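Local coordinates for protein endonuclease II (Enterobacteria phage t4, PDB 2WSH) that nicks and cleaves cytosine-containing host DNA in a sequence-specific, magnesium-dependent way, so that the phage can reuse the nucleotides, at residues 19-24 with 63-68; 70-75 with 85-90; 41-46 with 123-128. The protein carries 1 engineered substitution. All coordinates share one frame; numbering follows the deposited sequence. Where two conformers were deposited one is given.

Contact 1. Residues 19-24 with 63-68. With PO4 (phosphate ion), chain E.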
loop_
_atom_site.group_PDB
_atom_site.type_symbol
_atom_site.label_atom_id
_atom_site.label_comp_id
_atom_site.label_asym_id
_atom_site.label_seq_id
_atom_site.Cartn_x
_atom_site.Cartn_y
_atom_site.Cartn_z
ATOM N N LYS A 19 8.560 23.339 10.903
ATOM C CA LYS A 19 9.545 24.326 10.479
ATOM C C LYS A 19 10.939 23.727 10.486
ATOM O O LYS A 19 11.381 23.157 11.483
ATOM C CB LYS A 19 9.507 25.575 11.358
ATOM C CG LYS A 19 10.695 26.494 11.125
ATOM C CD LYS A 19 10.430 27.906 11.608
ATOM C CE LYS A 19 11.646 28.785 11.372
ATOM N NZ LYS A 19 11.415 30.194 11.787
ATOM N N TYR A 20 11.627 23.858 9.361
ATOM C CA TYR A 20 12.939 23.264 9.201
ATOM C C TYR A 20 14.019 24.305 9.443
ATOM O O TYR A 20 14.907 24.102 10.263
ATOM C CB TYR A 20 13.075 22.653 7.807
ATOM C CG TYR A 20 14.423 22.025 7.534
ATOM C CD1 TYR A 20 14.838 20.888 8.216
ATOM C CD2 TYR A 20 15.278 22.566 6.585
ATOM C CE1 TYR A 20 16.074 20.314 7.963
ATOM C CE2 TYR A 20 16.512 22.002 6.327
ATOM C CZ TYR A 20 16.904 20.876 7.015
ATOM O OH TYR A 20 18.132 20.317 6.747
ATOM N N THR A 21 13.946 25.421 8.729
ATOM C CA THR A 21 14.902 26.499 8.941
ATOM C C THR A 21 14.401 27.834 8.413
ATOM O O THR A 21 13.362 27.915 7.755
ATOM C CB THR A 21 16.279 26.190 8.310
ATOM O OG1 THR A 21 17.241 27.149 8.766
ATOM C CG2 THR A 21 16.203 26.249 6.789
ATOM N N GLU A 22 15.156 28.880 8.717
ATOM C CA GLU A 22 14.849 30.225 8.264
ATOM C C GLU A 22 16.095 30.779 7.591
ATOM O O GLU A 22 17.212 30.447 7.983
ATOM C CB GLU A 22 14.448 31.091 9.458
ATOM C CG GLU A 22 14.232 32.561 9.152
ATOM C CD GLU A 22 13.571 33.296 10.306
ATOM O OE1 GLU A 22 12.948 32.627 11.155
ATOM O OE2 GLU A 22 13.666 34.540 10.363
ATOM N N LEU A 23 15.910 31.599 6.561
ATOM C CA LEU A 23 17.042 32.243 5.905
ATOM C C LEU A 23 17.171 33.682 6.390
ATOM O O LEU A 23 16.169 34.357 6.617
ATOM C CB LEU A 23 16.886 32.209 4.384
ATOM C CG LEU A 23 16.861 30.830 3.728
ATOM C CD1 LEU A 23 16.847 30.970 2.219
ATOM C CD2 LEU A 23 18.054 30.005 4.177
ATOM N N GLU A 24 18.404 34.150 6.548
ATOM C CA GLU A 24 18.638 35.500 7.043
ATOM C C GLU A 24 19.932 36.106 6.508
ATOM O O GLU A 24 20.967 35.443 6.451
ATOM C CB GLU A 24 18.622 35.514 8.574
ATOM C CG GLU A 24 19.338 34.337 9.215
ATOM C CD GLU A 24 18.836 34.048 10.618
ATOM O OE1 GLU A 24 17.788 34.612 11.002
ATOM O OE2 GLU A 24 19.486 33.256 11.334
ATOM N N LYS A 63 20.510 19.638 1.307
ATOM C CA LYS A 63 21.165 19.911 0.033
ATOM C C LYS A 63 20.397 20.929 -0.807
ATOM O O LYS A 63 20.993 21.844 -1.374
ATOM C CB LYS A 63 21.396 18.624 -0.762
ATOM C CG LYS A 63 22.794 18.045 -0.593
ATOM C CD LYS A 63 23.069 16.931 -1.595
ATOM C CE LYS A 63 23.096 17.455 -3.026
ATOM N NZ LYS A 63 23.547 16.410 -3.990
ATOM N N ARG A 64 19.078 20.769 -0.874
ATOM C CA ARG A 64 18.230 21.657 -1.667
ATOM C C ARG A 64 18.271 23.100 -1.167
ATOM O O ARG A 64 18.397 24.035 -1.959
ATOM C CB ARG A 64 16.786 21.148 -1.682
ATOM C CG ARG A 64 15.853 21.914 -2.615
ATOM C CD ARG A 64 16.218 21.700 -4.081
ATOM N NE ARG A 64 16.483 20.295 -4.381
ATOM C CZ ARG A 64 15.555 19.404 -4.717
ATOM N NH1 ARG A 64 14.280 19.756 -4.801
ATOM N NH2 ARG A 64 15.906 18.152 -4.965
ATOM N N ILE A 65 18.159 23.279 0.145
ATOM C CA ILE A 65 18.200 24.610 0.735
ATOM C C ILE A 65 19.555 25.268 0.498
ATOM O O ILE A 65 19.629 26.433 0.104
ATOM C CB ILE A 65 17.899 24.598 2.247
ATOM C CG1 ILE A 65 16.554 23.919 2.523
ATOM C CG2 ILE A 65 17.913 26.016 2.799
ATOM C CD1 ILE A 65 15.510 24.206 1.483
ATOM N N ASN A 66 20.627 24.519 0.740
ATOM C CA ASN A 66 21.973 25.040 0.519
ATOM C C ASN A 66 22.222 25.423 -0.942
ATOM O O ASN A 66 22.989 26.342 -1.227
ATOM C CB ASN A 66 23.030 24.054 1.024
ATOM C CG ASN A 66 23.321 24.224 2.501
ATOM O OD1 ASN A 66 23.456 23.250 3.238
ATOM N ND2 ASN A 66 23.409 25.472 2.943
ATOM N N TYR A 67 21.567 24.710 -1.855
ATOM C CA TYR A 67 21.572 25.062 -3.269
ATOM C C TYR A 67 21.033 26.480 -3.436
ATOM O O TYR A 67 21.648 27.309 -4.109
ATOM C CB TYR A 67 20.731 24.051 -4.057
ATOM C CG TYR A 67 20.385 24.442 -5.481
ATOM C CD1 TYR A 67 21.058 23.877 -6.562
ATOM C CD2 TYR A 67 19.371 25.355 -5.746
ATOM C CE1 TYR A 67 20.735 24.223 -7.866
ATOM C CE2 TYR A 67 19.042 25.709 -7.043
ATOM C CZ TYR A 67 19.727 25.139 -8.098
ATOM O OH TYR A 67 19.401 25.488 -9.389
ATOM N N TYR A 68 19.890 26.757 -2.810
ATOM C CA TYR A 68 19.305 28.095 -2.828
ATOM C C TYR A 68 20.283 29.111 -2.262
ATOM O O TYR A 68 20.566 30.126 -2.890
ATOM C CB TYR A 68 18.002 28.151 -2.018
ATOM C CG TYR A 68 16.816 27.469 -2.659
ATOM C CD1 TYR A 68 16.384 27.823 -3.928
ATOM C CD2 TYR A 68 16.110 26.483 -1.980
ATOM C CE1 TYR A 68 15.295 27.201 -4.512
ATOM C CE2 TYR A 68 15.020 25.860 -2.557
ATOM C CZ TYR A 68 14.617 26.223 -3.820
ATOM O OH TYR A 68 13.531 25.599 -4.392
HETATM P P PO4 E . 12.924 21.896 -6.729
HETATM O O1 PO4 E . 11.442 22.097 -6.524
HETATM O O2 PO4 E . 13.187 20.495 -7.230
HETATM O O3 PO4 E . 13.476 22.895 -7.721
HETATM O O4 PO4 E . 13.590 22.103 -5.392
#
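Ile65 turns CG1 beside its own backbone N and CG2 anti to it (chi1 -55°), which sends CG1 to Tyr20 and CG2 to Thr21 and Leu23; Tyr20 answers with its ring anti to the backbone N (chi1 179°). The CG1 branch of Ile65 meets the ring obliquely, CE2 of Tyr20 lying 4.3 Å from Ile65 CG1. The CG2 methyl serves the other two partners: Thr21 CG2 sits 4.3 Å from Ile65 CG2, and Leu23 CD2 4.2 Å from the same methyl. All three are light carbon contacts. One isoleucine thus bridges three residues of the strand, whose axis runs only 12° from that of the helix at a closest approach of 11.0 Å. Phe99 backs both Ile65 and Leu23, and the Tyr20 hydroxyl is tied to Pro37 O. Away from the helix, Lys19 NZ forms a salt bridge with Glu22 OE1 at 2.9 Å, using the oxygen's anti lone pair, and a second one with Glu98. On the far side of helix 63-68 a phosphate ion, probably from the crystallisation liquor, lies by Arg64, but that side chain has two conformers and its short bond to the ion is doubtful. Tyr20 and Thr21 both face Phe99 in a classic beta bulge, and the whole is a helix laid on the antiparallel sheet of a GIY-YIG nuclease domain.

Contact 2. Residues 70-75 with 85-90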
loop_
_atom_site.group_PDB
_atom_site.type_symbol
_atom_site.label_atom_id
_atom_site.label_comp_id
_atom_site.label_asym_id
_atom_site.label_seq_id
_atom_site.Cartn_x
_atom_site.Cartn_y
_atom_site.Cartn_z
ATOM N N THR A 70 23.540 29.020 -1.826
ATOM C CA THR A 70 24.732 29.180 -2.650
ATOM C C THR A 70 24.457 30.013 -3.898
ATOM O O THR A 70 25.173 30.974 -4.178
ATOM C CB THR A 70 25.305 27.822 -3.071
ATOM O OG1 THR A 70 25.669 27.083 -1.901
ATOM C CG2 THR A 70 26.534 28.012 -3.952
ATOM N N ALA A 71 23.418 29.643 -4.642
ATOM C CA ALA A 71 23.043 30.373 -5.850
ATOM C C ALA A 71 22.906 31.860 -5.559
ATOM O O ALA A 71 23.361 32.699 -6.336
ATOM C CB ALA A 71 21.747 29.822 -6.433
ATOM N N ILE A 72 22.287 32.181 -4.429
ATOM C CA ILE A 72 22.028 33.571 -4.070
ATOM C C ILE A 72 23.300 34.291 -3.634
ATOM O O ILE A 72 23.577 35.405 -4.083
ATOM C CB ILE A 72 20.954 33.674 -2.960
ATOM C CG1 ILE A 72 19.614 33.137 -3.477
ATOM C CG2 ILE A 72 20.820 35.115 -2.470
ATOM C CD1 ILE A 72 18.572 32.926 -2.399
ATOM N N ASN A 73 24.070 33.656 -2.758
ATOM C CA ASN A 73 25.319 34.239 -2.281
ATOM C C ASN A 73 26.331 34.436 -3.407
ATOM O O ASN A 73 27.099 35.397 -3.399
ATOM C CB ASN A 73 25.928 33.384 -1.167
ATOM C CG ASN A 73 25.231 33.583 0.168
ATOM O OD1 ASN A 73 24.354 34.437 0.306
ATOM N ND2 ASN A 73 25.629 32.800 1.164
ATOM N N ARG A 74 26.323 33.525 -4.373
ATOM C CA ARG A 74 27.241 33.607 -5.504
ATOM C C ARG A 74 26.692 34.497 -6.615
ATOM O O ARG A 74 27.377 34.754 -7.605
ATOM C CB ARG A 74 27.535 32.212 -6.058
ATOM C CG ARG A 74 28.309 31.326 -5.102
ATOM C CD ARG A 74 29.631 31.979 -4.737
ATOM N NE ARG A 74 30.384 31.198 -3.761
ATOM C CZ ARG A 74 31.657 31.425 -3.452
ATOM N NH1 ARG A 74 32.318 32.412 -4.045
ATOM N NH2 ARG A 74 32.266 30.669 -2.550
ATOM N N LYS A 75 25.459 34.962 -6.450
ATOM C CA LYS A 75 24.791 35.735 -7.492
ATOM C C LYS A 75 24.811 34.957 -8.803
ATOM O O LYS A 75 25.065 35.513 -9.869
ATOM C CB LYS A 75 25.457 37.102 -7.664
ATOM C CG LYS A 75 25.274 38.029 -6.468
ATOM C CD LYS A 75 26.164 39.260 -6.568
ATOM C CE LYS A 75 25.837 40.268 -5.474
ATOM N NZ LYS A 75 25.872 39.654 -4.115
ATOM N N ALA A 85 15.943 33.923 -7.269
ATOM C CA ALA A 85 15.807 35.367 -7.446
ATOM C C ALA A 85 14.639 35.923 -6.636
ATOM O O ALA A 85 14.706 37.039 -6.115
ATOM C CB ALA A 85 15.640 35.710 -8.922
ATOM N N LEU A 86 13.566 35.146 -6.538
ATOM C CA LEU A 86 12.404 35.554 -5.753
ATOM C C LEU A 86 12.738 35.558 -4.263
ATOM O O LEU A 86 12.345 36.465 -3.529
ATOM C CB LEU A 86 11.221 34.623 -6.030
ATOM C CG LEU A 86 10.610 34.729 -7.433
ATOM C CD1 LEU A 86 9.980 33.413 -7.852
ATOM C CD2 LEU A 86 9.599 35.857 -7.500
ATOM N N ILE A 87 13.468 34.538 -3.825
ATOM C CA ILE A 87 13.900 34.439 -2.438
ATOM C C ILE A 87 14.797 35.620 -2.065
ATOM O O ILE A 87 14.668 36.200 -0.987
ATOM C CB ILE A 87 14.665 33.122 -2.187
ATOM C CG1 ILE A 87 13.729 31.920 -2.342
ATOM C CG2 ILE A 87 15.312 33.127 -0.810
ATOM C CD1 ILE A 87 14.457 30.576 -2.370
ATOM N N HIS A 88 15.698 35.983 -2.970
ATOM C CA HIS A 88 16.636 37.066 -2.697
ATOM C C HIS A 88 15.951 38.427 -2.579
ATOM O O HIS A 88 16.317 39.238 -1.728
ATOM C CB HIS A 88 17.744 37.114 -3.753
ATOM C CG HIS A 88 18.861 38.047 -3.403
ATOM N ND1 HIS A 88 19.522 38.806 -4.344
ATOM C CD2 HIS A 88 19.423 38.354 -2.210
ATOM C CE1 HIS A 88 20.453 39.530 -3.748
ATOM N NE2 HIS A 88 20.413 39.276 -2.452
ATOM N N SER A 89 14.961 38.677 -3.430
ATOM C CA SER A 89 14.223 39.935 -3.365
ATOM C C SER A 89 13.325 39.983 -2.131
ATOM O O SER A 89 13.081 41.055 -1.575
ATOM C CB SER A 89 13.422 40.180 -4.645
ATOM O OG SER A 89 12.479 39.150 -4.872
ATOM N N ALA A 90 12.842 38.823 -1.695
ATOM C CA ALA A 90 12.095 38.755 -0.443
ATOM C C ALA A 90 13.015 39.142 0.708
ATOM O O ALA A 90 12.670 39.980 1.544
ATOM C CB ALA A 90 11.526 37.365 -0.226
#
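Ile72 points its side chain from the last turns of helix 61-73 into the angle between Ile87 and His88, and meets each with a different branch. Against Ile87 the two side chains cross at about a right angle, the CD1 end of Ile72 resting 3.6 Å from Ile87 CG2. Against His88 the approach is oblique: the CG2 methyl of Ile72 comes to 3.5 Å from His88 CD2, beside the carbon side of the imidazole. The histidine ring is swung there by a first torsion that sets CG anti to the backbone N (chi1 -170°), while Ile72 keeps CG2 anti to its own N and CG1 beside it (chi1 -64°), which parts the two branches between the two partners. Ile31 and Ser84 also touch Ile72, and Trp136 lies against Ile87. Next to this packing the first helix ends in a Schellman motif at Lys75, which takes positive phi and gives its N to Ile72 O at 3.1 Å; the nearby Asn73 amide is anchored through OD1 to Ile31 N. In the second helix Leu86 O takes two donors from one face of its plane, Ala90 N and Ser89 OG, the hydroxyl standing 36° out of that plane. Because the nearest approaches are carbon to carbon, the two helices are joined by dispersion and burial rather than by directed bonds. Lys75 NZ, 5.7 Å from His88 NE2, might modestly disfavour a charged ring.

Contact 3. Residues 41-46 with 123-128. Engineered in segment 123-128: Ala125 (natural residue Glu). With PO4 (phosphate ion), chain E.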
loop_
_atom_site.group_PDB
_atom_site.type_symbol
_atom_site.label_atom_id
_atom_site.label_comp_id
_atom_site.label_asym_id
_atom_site.label_seq_id
_atom_site.Cartn_x
_atom_site.Cartn_y
_atom_site.Cartn_z
ATOM N N ASN A 41 13.531 12.847 1.714
ATOM C CA ASN A 41 12.257 12.367 1.189
ATOM C C ASN A 41 11.057 13.141 1.734
ATOM O O ASN A 41 10.179 12.567 2.376
ATOM C CB ASN A 41 12.107 10.875 1.498
ATOM C CG ASN A 41 11.114 10.184 0.589
ATOM O OD1 ASN A 41 10.579 9.129 0.929
ATOM N ND2 ASN A 41 10.863 10.772 -0.577
ATOM N N VAL A 42 11.017 14.444 1.478
ATOM C CA VAL A 42 9.962 15.279 2.039
ATOM C C VAL A 42 9.316 16.208 1.021
ATOM O O VAL A 42 9.893 16.520 -0.026
ATOM C CB VAL A 42 10.494 16.174 3.181
ATOM C CG1 VAL A 42 11.040 15.327 4.322
ATOM C CG2 VAL A 42 11.557 17.120 2.647
ATOM N N ILE A 43 8.108 16.646 1.347
ATOM C CA ILE A 43 7.510 17.800 0.704
ATOM C C ILE A 43 7.990 18.997 1.500
ATOM O O ILE A 43 7.925 18.995 2.728
ATOM C CB ILE A 43 5.978 17.749 0.760
ATOM C CG1 ILE A 43 5.452 16.610 -0.114
ATOM C CG2 ILE A 43 5.375 19.089 0.342
ATOM C CD1 ILE A 43 5.846 16.729 -1.574
ATOM N N TYR A 44 8.510 20.007 0.818
ATOM C CA TYR A 44 8.902 21.210 1.530
ATOM C C TYR A 44 8.069 22.407 1.112
ATOM O O TYR A 44 7.517 22.444 0.017
ATOM C CB TYR A 44 10.408 21.478 1.427
ATOM C CG TYR A 44 10.924 21.949 0.084
ATOM C CD1 TYR A 44 11.057 23.304 -0.190
ATOM C CD2 TYR A 44 11.323 21.041 -0.889
ATOM C CE1 TYR A 44 11.555 23.746 -1.400
ATOM C CE2 TYR A 44 11.819 21.475 -2.109
ATOM C CZ TYR A 44 11.932 22.829 -2.354
ATOM O OH TYR A 44 12.425 23.275 -3.553
ATOM N N ALA A 45 7.957 23.369 2.014
ATOM C CA ALA A 45 7.156 24.547 1.764
ATOM C C ALA A 45 8.005 25.775 2.025
ATOM O O ALA A 45 8.714 25.851 3.027
ATOM C CB ALA A 45 5.923 24.549 2.656
ATOM N N ILE A 46 7.952 26.727 1.105
ATOM C CA ILE A 46 8.606 28.002 1.317
ATOM C C ILE A 46 7.549 29.004 1.733
ATOM O O ILE A 46 6.502 29.107 1.090
ATOM C CB ILE A 46 9.316 28.492 0.044
ATOM C CG1 ILE A 46 10.294 27.431 -0.453
ATOM C CG2 ILE A 46 10.034 29.814 0.307
ATOM C CD1 ILE A 46 11.146 27.888 -1.620
ATOM N N LEU A 123 3.388 11.560 -5.147
ATOM C CA LEU A 123 1.928 11.562 -5.124
ATOM C C LEU A 123 1.363 12.834 -4.500
ATOM O O LEU A 123 0.295 13.303 -4.889
ATOM C CB LEU A 123 1.408 10.368 -4.324
ATOM C CG LEU A 123 1.626 8.959 -4.871
ATOM C CD1 LEU A 123 1.070 7.939 -3.886
ATOM C CD2 LEU A 123 0.974 8.813 -6.236
ATOM N N GLU A 124 2.076 13.378 -3.520
ATOM C CA GLU A 124 1.548 14.473 -2.716
ATOM C C GLU A 124 1.775 15.853 -3.330
ATOM O O GLU A 124 0.901 16.716 -3.264
ATOM C CB GLU A 124 2.127 14.425 -1.299
ATOM C CG GLU A 124 1.594 13.278 -0.454
ATOM C CD GLU A 124 1.766 13.520 1.031
ATOM O OE1 GLU A 124 2.391 14.535 1.402
ATOM O OE2 GLU A 124 1.275 12.696 1.828
ATOM N N ALA A 125 2.945 16.060 -3.921
ATOM C CA ALA A 125 3.284 17.362 -4.487
ATOM C C ALA A 125 2.214 17.879 -5.448
ATOM O O ALA A 125 1.769 19.017 -5.315
ATOM C CB ALA A 125 4.654 17.324 -5.158
ATOM N N PRO A 126 1.800 17.048 -6.423
ATOM C CA PRO A 126 0.750 17.467 -7.360
ATOM C C PRO A 126 -0.531 17.883 -6.646
ATOM O O PRO A 126 -1.203 18.817 -7.090
ATOM C CB PRO A 126 0.487 16.200 -8.181
ATOM C CG PRO A 126 1.753 15.439 -8.111
ATOM C CD PRO A 126 2.338 15.719 -6.760
ATOM N N LEU A 127 -0.864 17.195 -5.559
ATOM C CA LEU A 127 -2.104 17.464 -4.833
ATOM C C LEU A 127 -2.026 18.735 -3.988
ATOM O O LEU A 127 -3.019 19.445 -3.834
ATOM C CB LEU A 127 -2.493 16.267 -3.962
ATOM C CG LEU A 127 -2.910 14.999 -4.712
ATOM C CD1 LEU A 127 -3.141 13.866 -3.737
ATOM C CD2 LEU A 127 -4.157 15.246 -5.559
ATOM N N PHE A 128 -0.852 19.013 -3.430
ATOM C CA PHE A 128 -0.651 20.248 -2.681
ATOM C C PHE A 128 -0.698 21.448 -3.621
ATOM O O PHE A 128 -1.264 22.489 -3.293
ATOM C CB PHE A 128 0.682 20.226 -1.933
ATOM C CG PHE A 128 0.612 19.550 -0.591
ATOM C CD1 PHE A 128 -0.194 20.058 0.410
ATOM C CD2 PHE A 128 1.358 18.413 -0.334
ATOM C CE1 PHE A 128 -0.260 19.445 1.651
ATOM C CE2 PHE A 128 1.298 17.790 0.906
ATOM C CZ PHE A 128 0.488 18.309 1.896
HETATM P P PO4 E . 12.924 21.896 -6.729
HETATM O O1 PO4 E . 11.442 22.097 -6.524
HETATM O O2 PO4 E . 13.187 20.495 -7.230
HETATM O O3 PO4 E . 13.476 22.895 -7.721
HETATM O O4 PO4 E . 13.590 22.103 -5.392
#
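Ile43 drives its side chain from strand 42-46 into helix 123-128, and its CD1 end makes the tightest part of the contact, 3.8 Å from Ala125 N and equally near Ala125 CB. Ala125 is an engineered residue, glutamate in the natural protein. Further back on the same branch, Ile43 CG1 lies 4.0 Å from Glu124 OE1; the other branch, CG2, is 4.1 Å from Phe128 CD2 and approaches that ring obliquely. A chi1 of -68° puts CG1 beside the backbone N of Ile43 and CG2 anti to it, which carries CG2 to Phe128. Phe128 is held in turn by edge-to-face rings of Tyr15 and Phe17, and Leu113 of the second subunit packs on both Phe128 and Glu124. By contrast, Pro126 faces solvent; the helix is kinked there, the proline N making no bond to the turn before. Tyr44 points the opposite way from Ile43, giving one strand a buried apolar face and a polar pocket; phosphate O4 lies in its ring plane, at the edge, in a bond to Tyr44 OH too short to be trusted in detail. Val42-Ile43-Tyr44 probably occupies the place of the family's GIY tripeptide. Glu124, though buried, has its charge met by Arg102, which would probably keep it ionised; the hold between strand and helix itself rests on apolar packing.

Overall arrangement
From the N terminus, strand 18-23 opens contact 1, and strand 42-48 opens contact 3 before helix 61-73 closes contact 1; these two therefore cross. The same helix then opens contact 2, which helix 82-92 closes after a short loop, in series with contact 1 and nested inside the long loop that helix 121-132 finally closes as contact 3. Contact 1 ties helix 61-73 to the sheet at strand 18-23, contact 2 ties that helix to helix 82-92, and the two meet where Tyr68 CD1 lies 3.7 Å from Ile87 CD1. Contact 3 lies across the chain's centre from contact 2, yet reaches contact 1 through a probable hydrogen bond between Tyr68 OH and Tyr44 OH, beside the phosphate.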